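Local structure of Alpha/beta hydrolase fold protein (Sphaerobacter thermophilus, 3R0V) at residues 136-141 / 148-153; 58-63 / 182-187; 129-134 / 155-160. The protein is probably a hydrolase of the alpha/beta hydrolase family and binds D-malate in a pocket. All blocks are in the same frame, centred on the assembly; numbering follows the deposited sequence.

Interaction 1 of 3, residues 136-141 / 148-153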
loop_
_atom_site.group_PDB
_atom_site.type_symbol
_atom_site.label_atom_id
_atom_site.label_comp_id
_atom_site.label_asym_id
_atom_site.label_seq_id
_atom_site.Cartn_x
_atom_site.Cartn_y
_atom_site.Cartn_z
ATOM N N THR A 136 11.180 -16.919 7.600
ATOM C CA THR A 136 12.451 -17.614 7.490
ATOM C C THR A 136 12.791 -17.907 6.027
ATOM O O THR A 136 13.929 -17.710 5.591
ATOM C CB THR A 136 12.428 -18.925 8.302
ATOM O OG1 THR A 136 12.140 -18.619 9.673
ATOM C CG2 THR A 136 13.765 -19.653 8.213
ATOM N N ARG A 137 11.810 -18.381 5.267
ATOM C CA ARG A 137 12.064 -18.741 3.876
ATOM C C ARG A 137 12.348 -17.506 3.021
ATOM O O ARG A 137 13.261 -17.509 2.196
ATOM C CB ARG A 137 10.888 -19.551 3.316
ATOM C CG ARG A 137 10.964 -19.850 1.836
ATOM C CD ARG A 137 12.203 -20.661 1.468
ATOM N NE ARG A 137 12.146 -21.035 0.061
ATOM C CZ ARG A 137 13.086 -21.739 -0.559
ATOM N NH1 ARG A 137 14.162 -22.137 0.107
ATOM N NH2 ARG A 137 12.954 -22.038 -1.844
ATOM N N LEU A 138 11.559 -16.452 3.214
ATOM C CA LEU A 138 11.765 -15.215 2.490
ATOM C C LEU A 138 13.174 -14.676 2.746
ATOM O O LEU A 138 13.880 -14.283 1.817
ATOM C CB LEU A 138 10.708 -14.196 2.906
ATOM C CG LEU A 138 10.858 -12.786 2.332
ATOM C CD1 LEU A 138 10.824 -12.804 0.814
ATOM C CD2 LEU A 138 9.769 -11.867 2.915
ATOM N N ASP A 139 13.583 -14.665 4.013
ATOM C CA ASP A 139 14.922 -14.208 4.357
ATOM C C ASP A 139 15.989 -15.061 3.685
ATOM O O ASP A 139 16.996 -14.548 3.205
ATOM C CB ASP A 139 15.137 -14.231 5.872
ATOM C CG ASP A 139 14.511 -13.034 6.575
ATOM O OD1 ASP A 139 14.177 -12.033 5.897
ATOM O OD2 ASP A 139 14.368 -13.097 7.817
ATOM N N ALA A 140 15.761 -16.371 3.646
ATOM C CA ALA A 140 16.739 -17.289 3.057
ATOM C C ALA A 140 16.909 -17.043 1.558
ATOM O O ALA A 140 18.027 -17.040 1.030
ATOM C CB ALA A 140 16.340 -18.723 3.329
ATOM N N LEU A 141 15.789 -16.816 0.878
ATOM C CA LEU A 141 15.823 -16.528 -0.551
ATOM C C LEU A 141 16.597 -15.244 -0.803
ATOM O O LEU A 141 17.453 -15.182 -1.691
ATOM C CB LEU A 141 14.398 -16.414 -1.104
ATOM C CG LEU A 141 13.622 -17.738 -1.168
ATOM C CD1 LEU A 141 12.181 -17.446 -1.526
ATOM C CD2 LEU A 141 14.265 -18.712 -2.163
ATOM N N GLY A 148 14.138 -12.769 -7.617
ATOM C CA GLY A 148 12.983 -13.198 -8.374
ATOM C C GLY A 148 12.202 -14.261 -7.617
ATOM O O GLY A 148 10.972 -14.192 -7.523
ATOM N N ASP A 149 12.917 -15.231 -7.049
ATOM C CA ASP A 149 12.246 -16.289 -6.305
ATOM C C ASP A 149 11.579 -15.734 -5.045
ATOM O O ASP A 149 10.531 -16.231 -4.642
ATOM C CB ASP A 149 13.217 -17.416 -5.953
ATOM C CG ASP A 149 13.698 -18.181 -7.175
ATOM O OD1 ASP A 149 13.163 -17.962 -8.278
ATOM O OD2 ASP A 149 14.610 -19.023 -7.018
ATOM N N ALA A 150 12.176 -14.709 -4.436
ATOM C CA ALA A 150 11.548 -14.043 -3.290
ATOM C C ALA A 150 10.229 -13.380 -3.682
ATOM O O ALA A 150 9.235 -13.493 -2.971
ATOM C CB ALA A 150 12.496 -13.021 -2.670
ATOM N N VAL A 151 10.209 -12.708 -4.827
ATOM C CA VAL A 151 8.967 -12.117 -5.318
ATOM C C VAL A 151 7.922 -13.197 -5.600
ATOM O O VAL A 151 6.768 -13.055 -5.210
ATOM C CB VAL A 151 9.199 -11.281 -6.591
ATOM C CG1 VAL A 151 7.868 -10.739 -7.118
ATOM C CG2 VAL A 151 10.165 -10.130 -6.297
ATOM N N THR A 152 8.327 -14.270 -6.278
ATOM C CA THR A 152 7.418 -15.367 -6.569
ATOM C C THR A 152 6.833 -15.964 -5.288
ATOM O O THR A 152 5.641 -16.261 -5.215
ATOM C CB THR A 152 8.152 -16.452 -7.356
ATOM O OG1 THR A 152 8.595 -15.890 -8.594
ATOM C CG2 THR A 152 7.225 -17.630 -7.642
ATOM N N TYR A 153 7.680 -16.108 -4.275
ATOM C CA TYR A 153 7.274 -16.670 -2.996
ATOM C C TYR A 153 6.288 -15.738 -2.300
ATOM O O TYR A 153 5.250 -16.178 -1.815
ATOM C CB TYR A 153 8.501 -16.946 -2.121
ATOM C CG TYR A 153 8.194 -17.625 -0.809
ATOM C CD1 TYR A 153 7.783 -18.949 -0.764
ATOM C CD2 TYR A 153 8.347 -16.940 0.390
ATOM C CE1 TYR A 153 7.515 -19.576 0.449
ATOM C CE2 TYR A 153 8.091 -17.555 1.603
ATOM C CZ TYR A 153 7.666 -18.863 1.623
ATOM O OH TYR A 153 7.406 -19.484 2.821
#
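Arg-137 lays the aliphatic part of its side chain over one face of the Tyr-153 ring, making a CH-pi contact where helix 134-143 meets helix 147-158. CG of Arg-137 stands 3.7 Å from the centroid of the Tyr-153 ring, 22° off the normal. It leans toward the phenol end, with CZ of Tyr-153 only 3.4 Å from CG of Arg-137. The ring extends this far across because Tyr-153 holds its CG anti to the backbone N (chi1 -176°). Deeper in, the buried side chains pack through hydrocarbon, although CD1 of Leu-141 also rests against the backbone O of Asp-149. The same CD1 branch comes to 3.8 Å from CB of Tyr-153, and CD1 of Leu-138 rests 3.9 Å from the methyl CB of Ala-150. A residue this small at the crossing is consistent with the 5.7 Å between CA of Leu-141 and CA of Ala-150; the nearly antiparallel axes (159°) are 9.1 Å apart. The solvent side is looser. Beyond the bend at chi2, Arg-137 turns its guanidinium nearly perpendicular to the tyrosine ring, with CD2 of Leu-141 over one guanidinium face. Its NH2 remains 6.2 Å from OD2 of Asp-149, whose salt bridge goes instead to Arg-146, so any attraction between the two charges acts only at a distance. Helices 134-143 and 147-158 form a helical hairpin in the cap inserted between strands 111-117 and 209-213 of the central sheet. Helix 185-192 packs against Leu-138 through Leu-185 and Pro-186, while Trp-175 of helix 175-180 touches Val-151 and Thr-152.

Interaction 2 of 3, residues 58-63 / 182-187; sequences RGRGDS and AHTLPY
His-183 NE2 donates a hydrogen bond to the backbone O of Gly-59, 2.8 Å away, the one direct hydrogen bond between segments 58-63 and 182-187. The donor approaches in the carbonyl plane, on a lone pair of the oxygen. The bond is nevertheless bent, with an N-H...O angle of 141°, and the oxygen sits 19° out of the imidazole plane. Beside it, Thr-184 has CG2 anti to its carbonyl carbon and OG1 between N and C (chi1 66°), which turns both branches to Arg-60. CG2 packs 3.8 Å from CG of Arg-60, while OG1 lies 3.4 Å above the guanidinium plane of Arg-60, offset toward the rim. This is contact over a face and not a bond, since OG1 stands above the plane in which the N-H groups point; the hydroxyl is hydrogen-bonded to O of Val-181. The guanidinium is fixed by other partners: NH2 pairs with Asp-188, and NH1 reaches the carbonyl oxygens of Gly-31 and Ser-34. Tyr-187 brings its ring edge to the backbone, with CE2 4.0 Å from O of Arg-58, while its hydroxyl bonds Asp-65. Gly-59, at positive phi, presents bare backbone here; a beta carbon would press on CG2 of Thr-184. Residues 58-63, with Asp-56 before them, match the DxRGxGxS signature common in alpha/beta hydrolases. Here that loop meets the 3-10 turn 182-184 and the first turn of helix 185-192 in the cap, and Arg-60 ties it to Gly-31 of the malate pocket.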
loop_
_atom_site.group_PDB
_atom_site.type_symbol
_atom_site.label_atom_id
_atom_site.label_comp_id
_atom_site.label_asym_id
_atom_site.label_seq_id
_atom_site.Cartn_x
_atom_site.Cartn_y
_atom_site.Cartn_z
ATOM N N ARG A 58 10.912 3.856 2.159
ATOM C CA ARG A 58 12.324 3.669 2.470
ATOM C C ARG A 58 12.894 2.385 1.875
ATOM O O ARG A 58 12.222 1.346 1.816
ATOM C CB ARG A 58 12.615 3.774 3.973
ATOM C CG ARG A 58 11.956 2.737 4.853
ATOM C CD ARG A 58 12.516 2.825 6.270
ATOM N NE ARG A 58 12.369 4.189 6.771
ATOM C CZ ARG A 58 13.185 4.783 7.635
ATOM N NH1 ARG A 58 12.942 6.032 8.006
ATOM N NH2 ARG A 58 14.228 4.133 8.144
ATOM N N GLY A 59 14.133 2.483 1.405
ATOM C CA GLY A 59 14.824 1.357 0.802
ATOM C C GLY A 59 14.469 1.133 -0.652
ATOM O O GLY A 59 14.946 0.161 -1.243
ATOM N N ARG A 60 13.656 2.020 -1.233
ATOM C CA ARG A 60 13.198 1.877 -2.621
ATOM C C ARG A 60 13.446 3.133 -3.437
ATOM O O ARG A 60 13.523 4.231 -2.905
ATOM C CB ARG A 60 11.694 1.604 -2.654
ATOM C CG ARG A 60 11.252 0.596 -1.637
ATOM C CD ARG A 60 9.760 0.491 -1.634
ATOM N NE ARG A 60 9.318 -0.172 -0.421
ATOM C CZ ARG A 60 8.221 -0.910 -0.344
ATOM N NH1 ARG A 60 7.446 -1.069 -1.418
ATOM N NH2 ARG A 60 7.904 -1.472 0.809
ATOM N N GLY A 61 13.519 2.968 -4.752
ATOM C CA GLY A 61 13.594 4.100 -5.658
ATOM C C GLY A 61 14.727 5.025 -5.271
ATOM O O GLY A 61 15.875 4.583 -5.149
ATOM N N ASP A 62 14.433 6.305 -5.065
ATOM C CA ASP A 62 15.487 7.267 -4.746
ATOM C C ASP A 62 15.563 7.577 -3.261
ATOM O O ASP A 62 16.285 8.482 -2.849
ATOM C CB ASP A 62 15.316 8.555 -5.555
ATOM C CG ASP A 62 15.522 8.341 -7.040
ATOM O OD1 ASP A 62 16.398 7.524 -7.419
ATOM O OD2 ASP A 62 14.805 8.982 -7.836
ATOM N N SER A 63 14.826 6.821 -2.454
ATOM C CA SER A 63 14.908 6.998 -1.005
ATOM C C SER A 63 16.066 6.223 -0.390
ATOM O O SER A 63 16.494 5.189 -0.912
ATOM C CB SER A 63 13.624 6.565 -0.327
ATOM O OG SER A 63 12.574 7.450 -0.682
ATOM N N ALA A 182 13.084 -6.217 -3.896
ATOM C CA ALA A 182 12.663 -7.402 -3.148
ATOM C C ALA A 182 13.170 -7.424 -1.705
ATOM O O ALA A 182 12.548 -8.038 -0.830
ATOM C CB ALA A 182 13.072 -8.668 -3.889
ATOM N N HIS A 183 14.297 -6.764 -1.439
ATOM C CA HIS A 183 14.820 -6.727 -0.071
ATOM C C HIS A 183 13.844 -6.032 0.902
ATOM O O HIS A 183 14.006 -6.146 2.117
ATOM C CB HIS A 183 16.174 -6.010 -0.029
ATOM C CG HIS A 183 16.115 -4.616 -0.550
ATOM N ND1 HIS A 183 16.055 -4.335 -1.898
ATOM C CD2 HIS A 183 16.094 -3.421 0.088
ATOM C CE1 HIS A 183 15.992 -3.024 -2.068
ATOM N NE2 HIS A 183 16.009 -2.449 -0.878
ATOM N N THR A 184 12.852 -5.295 0.379
ATOM C CA THR A 184 11.856 -4.648 1.251
ATOM C C THR A 184 10.632 -5.516 1.563
ATOM O O THR A 184 9.753 -5.105 2.314
ATOM C CB THR A 184 11.377 -3.279 0.697
ATOM O OG1 THR A 184 10.661 -3.453 -0.530
ATOM C CG2 THR A 184 12.560 -2.334 0.471
ATOM N N LEU A 185 10.562 -6.714 0.993
ATOM C CA LEU A 185 9.429 -7.582 1.288
ATOM C C LEU A 185 9.248 -7.857 2.791
ATOM O O LEU A 185 8.112 -7.907 3.269
ATOM C CB LEU A 185 9.503 -8.888 0.488
ATOM C CG LEU A 185 9.163 -8.760 -1.000
ATOM C CD1 LEU A 185 9.637 -9.983 -1.793
ATOM C CD2 LEU A 185 7.674 -8.498 -1.225
ATOM N N PRO A 186 10.353 -8.033 3.545
ATOM C CA PRO A 186 10.167 -8.197 4.991
ATOM C C PRO A 186 9.562 -6.958 5.651
ATOM O O PRO A 186 8.940 -7.079 6.699
ATOM C CB PRO A 186 11.587 -8.452 5.505
ATOM C CG PRO A 186 12.305 -9.048 4.324
ATOM C CD PRO A 186 11.751 -8.261 3.150
ATOM N N TYR A 187 9.751 -5.784 5.061
ATOM C CA TYR A 187 9.169 -4.564 5.617
ATOM C C TYR A 187 7.651 -4.623 5.519
ATOM O O TYR A 187 6.943 -4.303 6.478
ATOM C CB TYR A 187 9.654 -3.334 4.859
ATOM C CG TYR A 187 11.138 -3.064 4.921
ATOM C CD1 TYR A 187 11.987 -3.846 5.685
ATOM C CD2 TYR A 187 11.674 -1.975 4.240
ATOM C CE1 TYR A 187 13.351 -3.567 5.746
ATOM C CE2 TYR A 187 13.016 -1.686 4.299
ATOM C CZ TYR A 187 13.852 -2.486 5.050
ATOM O OH TYR A 187 15.201 -2.192 5.110
#

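Interaction 3 of 3, residues 129-134 / 155-160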
loop_
_atom_site.group_PDB
_atom_site.type_symbol
_atom_site.label_atom_id
_atom_site.label_comp_id
_atom_site.label_asym_id
_atom_site.label_seq_id
_atom_site.Cartn_x
_atom_site.Cartn_y
_atom_site.Cartn_z
ATOM N N PRO A 129 -3.744 -20.460 3.947
ATOM C CA PRO A 129 -2.836 -20.183 5.066
ATOM C C PRO A 129 -1.450 -19.768 4.578
ATOM O O PRO A 129 -0.950 -20.313 3.593
ATOM C CB PRO A 129 -2.767 -21.523 5.814
ATOM C CG PRO A 129 -3.304 -22.538 4.864
ATOM C CD PRO A 129 -4.261 -21.838 3.967
ATOM N N VAL A 130 -0.858 -18.787 5.241
ATOM C CA VAL A 130 0.514 -18.391 4.964
ATOM C C VAL A 130 1.404 -19.416 5.651
ATOM O O VAL A 130 1.138 -19.790 6.791
ATOM C CB VAL A 130 0.794 -16.994 5.542
ATOM C CG1 VAL A 130 2.263 -16.632 5.400
ATOM C CG2 VAL A 130 -0.098 -15.943 4.878
ATOM N N PRO A 131 2.441 -19.918 4.954
ATOM C CA PRO A 131 3.268 -20.942 5.599
ATOM C C PRO A 131 3.843 -20.428 6.915
ATOM O O PRO A 131 4.258 -19.282 6.990
ATOM C CB PRO A 131 4.403 -21.154 4.595
ATOM C CG PRO A 131 3.825 -20.760 3.274
ATOM C CD PRO A 131 2.892 -19.616 3.585
ATOM N N PRO A 132 3.879 -21.281 7.953
ATOM C CA PRO A 132 4.445 -20.836 9.232
ATOM C C PRO A 132 5.914 -20.415 9.127
ATOM O O PRO A 132 6.379 -19.645 9.963
ATOM C CB PRO A 132 4.304 -22.075 10.119
ATOM C CG PRO A 132 3.117 -22.780 9.559
ATOM C CD PRO A 132 3.231 -22.597 8.066
ATOM N N ASP A 133 6.620 -20.903 8.113
ATOM C CA ASP A 133 8.029 -20.551 7.928
ATOM C C ASP A 133 8.232 -19.409 6.926
ATOM O O ASP A 133 9.339 -19.193 6.432
ATOM C CB ASP A 133 8.855 -21.784 7.522
ATOM C CG ASP A 133 8.505 -22.306 6.133
ATOM O OD1 ASP A 133 7.355 -22.129 5.683
ATOM O OD2 ASP A 133 9.385 -22.908 5.484
ATOM N N TYR A 134 7.165 -18.669 6.645
ATOM C CA TYR A 134 7.231 -17.616 5.635
ATOM C C TYR A 134 8.402 -16.649 5.835
ATOM O O TYR A 134 9.183 -16.416 4.917
ATOM C CB TYR A 134 5.915 -16.830 5.587
ATOM C CG TYR A 134 5.942 -15.715 4.570
ATOM C CD1 TYR A 134 5.638 -15.968 3.235
ATOM C CD2 TYR A 134 6.309 -14.416 4.929
ATOM C CE1 TYR A 134 5.683 -14.956 2.287
ATOM C CE2 TYR A 134 6.349 -13.391 3.980
ATOM C CZ TYR A 134 6.044 -13.675 2.665
ATOM O OH TYR A 134 6.088 -12.675 1.722
HETATM N N MSE A 155 4.314 -13.568 -3.721
HETATM C CA MSE A 155 3.048 -13.557 -4.433
HETATM C C MSE A 155 2.235 -14.819 -4.246
HETATM O O MSE A 155 1.030 -14.745 -4.043
HETATM C CB MSE A 155 3.269 -13.282 -5.905
HETATM C CG MSE A 155 3.825 -11.911 -6.102
HETATM SE SE MSE A 155 3.837 -11.398 -7.940
HETATM C CE MSE A 155 4.451 -9.565 -7.662
ATOM N N THR A 156 2.886 -15.975 -4.306
ATOM C CA THR A 156 2.171 -17.242 -4.199
ATOM C C THR A 156 1.836 -17.640 -2.771
ATOM O O THR A 156 0.734 -18.127 -2.506
ATOM C CB THR A 156 2.972 -18.389 -4.844
ATOM O OG1 THR A 156 4.276 -18.470 -4.237
ATOM C CG2 THR A 156 3.112 -18.171 -6.345
ATOM N N GLU A 157 2.782 -17.457 -1.857
ATOM C CA GLU A 157 2.601 -17.910 -0.485
ATOM C C GLU A 157 2.236 -16.777 0.467
ATOM O O GLU A 157 1.548 -16.999 1.457
ATOM C CB GLU A 157 3.846 -18.656 0.010
ATOM C CG GLU A 157 4.187 -19.878 -0.814
ATOM C CD GLU A 157 3.045 -20.875 -0.871
ATOM O OE1 GLU A 157 2.271 -20.976 0.112
ATOM O OE2 GLU A 157 2.922 -21.555 -1.911
ATOM N N GLY A 158 2.687 -15.566 0.165
ATOM C CA GLY A 158 2.377 -14.428 1.013
ATOM C C GLY A 158 0.967 -13.934 0.784
ATOM O O GLY A 158 0.213 -13.719 1.740
ATOM N N VAL A 159 0.600 -13.742 -0.478
ATOM C CA VAL A 159 -0.724 -13.199 -0.783
ATOM C C VAL A 159 -1.609 -14.080 -1.688
ATOM O O VAL A 159 -2.621 -13.617 -2.207
ATOM C CB VAL A 159 -0.642 -11.748 -1.308
ATOM C CG1 VAL A 159 -0.227 -10.807 -0.169
ATOM C CG2 VAL A 159 0.337 -11.638 -2.471
ATOM N N GLY A 160 -1.228 -15.343 -1.870
ATOM C CA GLY A 160 -2.132 -16.336 -2.440
ATOM C C GLY A 160 -2.478 -16.217 -3.915
ATOM O O GLY A 160 -3.555 -16.642 -4.328
HETATM O O HOH W 1 -0.792 -18.166 1.178
#
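Val-130 and Glu-157 bring the two backbones to 5.9 Å, CA to CA, where an extended loop passes the wider pi-type turn at the end of helix 147-158; a type I turn from Pro-131 to Tyr-134 then leads into helix 134-143. Pro-131 sets its ring across the side chain of Glu-157 at about a right angle. CD of Pro-131 is 3.8 Å from CB of Glu-157, and CG of Pro-131 lies 3.5 Å from OE1 of Glu-157, because the bend at chi2 (-57°) curls the carboxylate back toward the ring. Were Pro-131 replaced by an alanine, CG and CD would be gone, and the carboxylate of Glu-157 would probably be freer to swing while the loop lost the restraint of the ring. Val-130 adds its CG2 methyl, 3.9 Å from O of Gly-158. Tyr-134 reaches in obliquely, CE1 stopping 3.6 Å from CA of Gly-158, a position where a beta carbon would collide with the tyrosine hydroxyl; the ring also meets His-189 edge-to-face. One water lies 2.6 Å from O of Glu-157 and 3.2 Å from O of Pro-129, but other acceptors compete for its protons. Gly-158 O is hydrogen-bonded to Arg-127, earlier in the same loop; cohesion between the two segments themselves probably rests mainly on packing, with the water a possible polar link.

Along the chain the three contacts are nested: interaction 1 closes inside interaction 3, and both lie within the long loop closed by interaction 2. Interactions 1 and 3 share helix 147-158, and their centres are about 10 Å apart, with Tyr-153 and Tyr-134 joining them ring to ring. Interaction 2 lies about 14 Å from interaction 1, centre to centre, and touches it where Leu-185 meets Leu-138. Interactions 2 and 3 are about 20 Å apart between centres and do not touch. Both 136-141/148-153 and 129-134/155-160 form part of the cap, while 58-63/182-187 fastens it to a loop of the core domain, near the malate pocket, to which interaction 3 contributes Met-155.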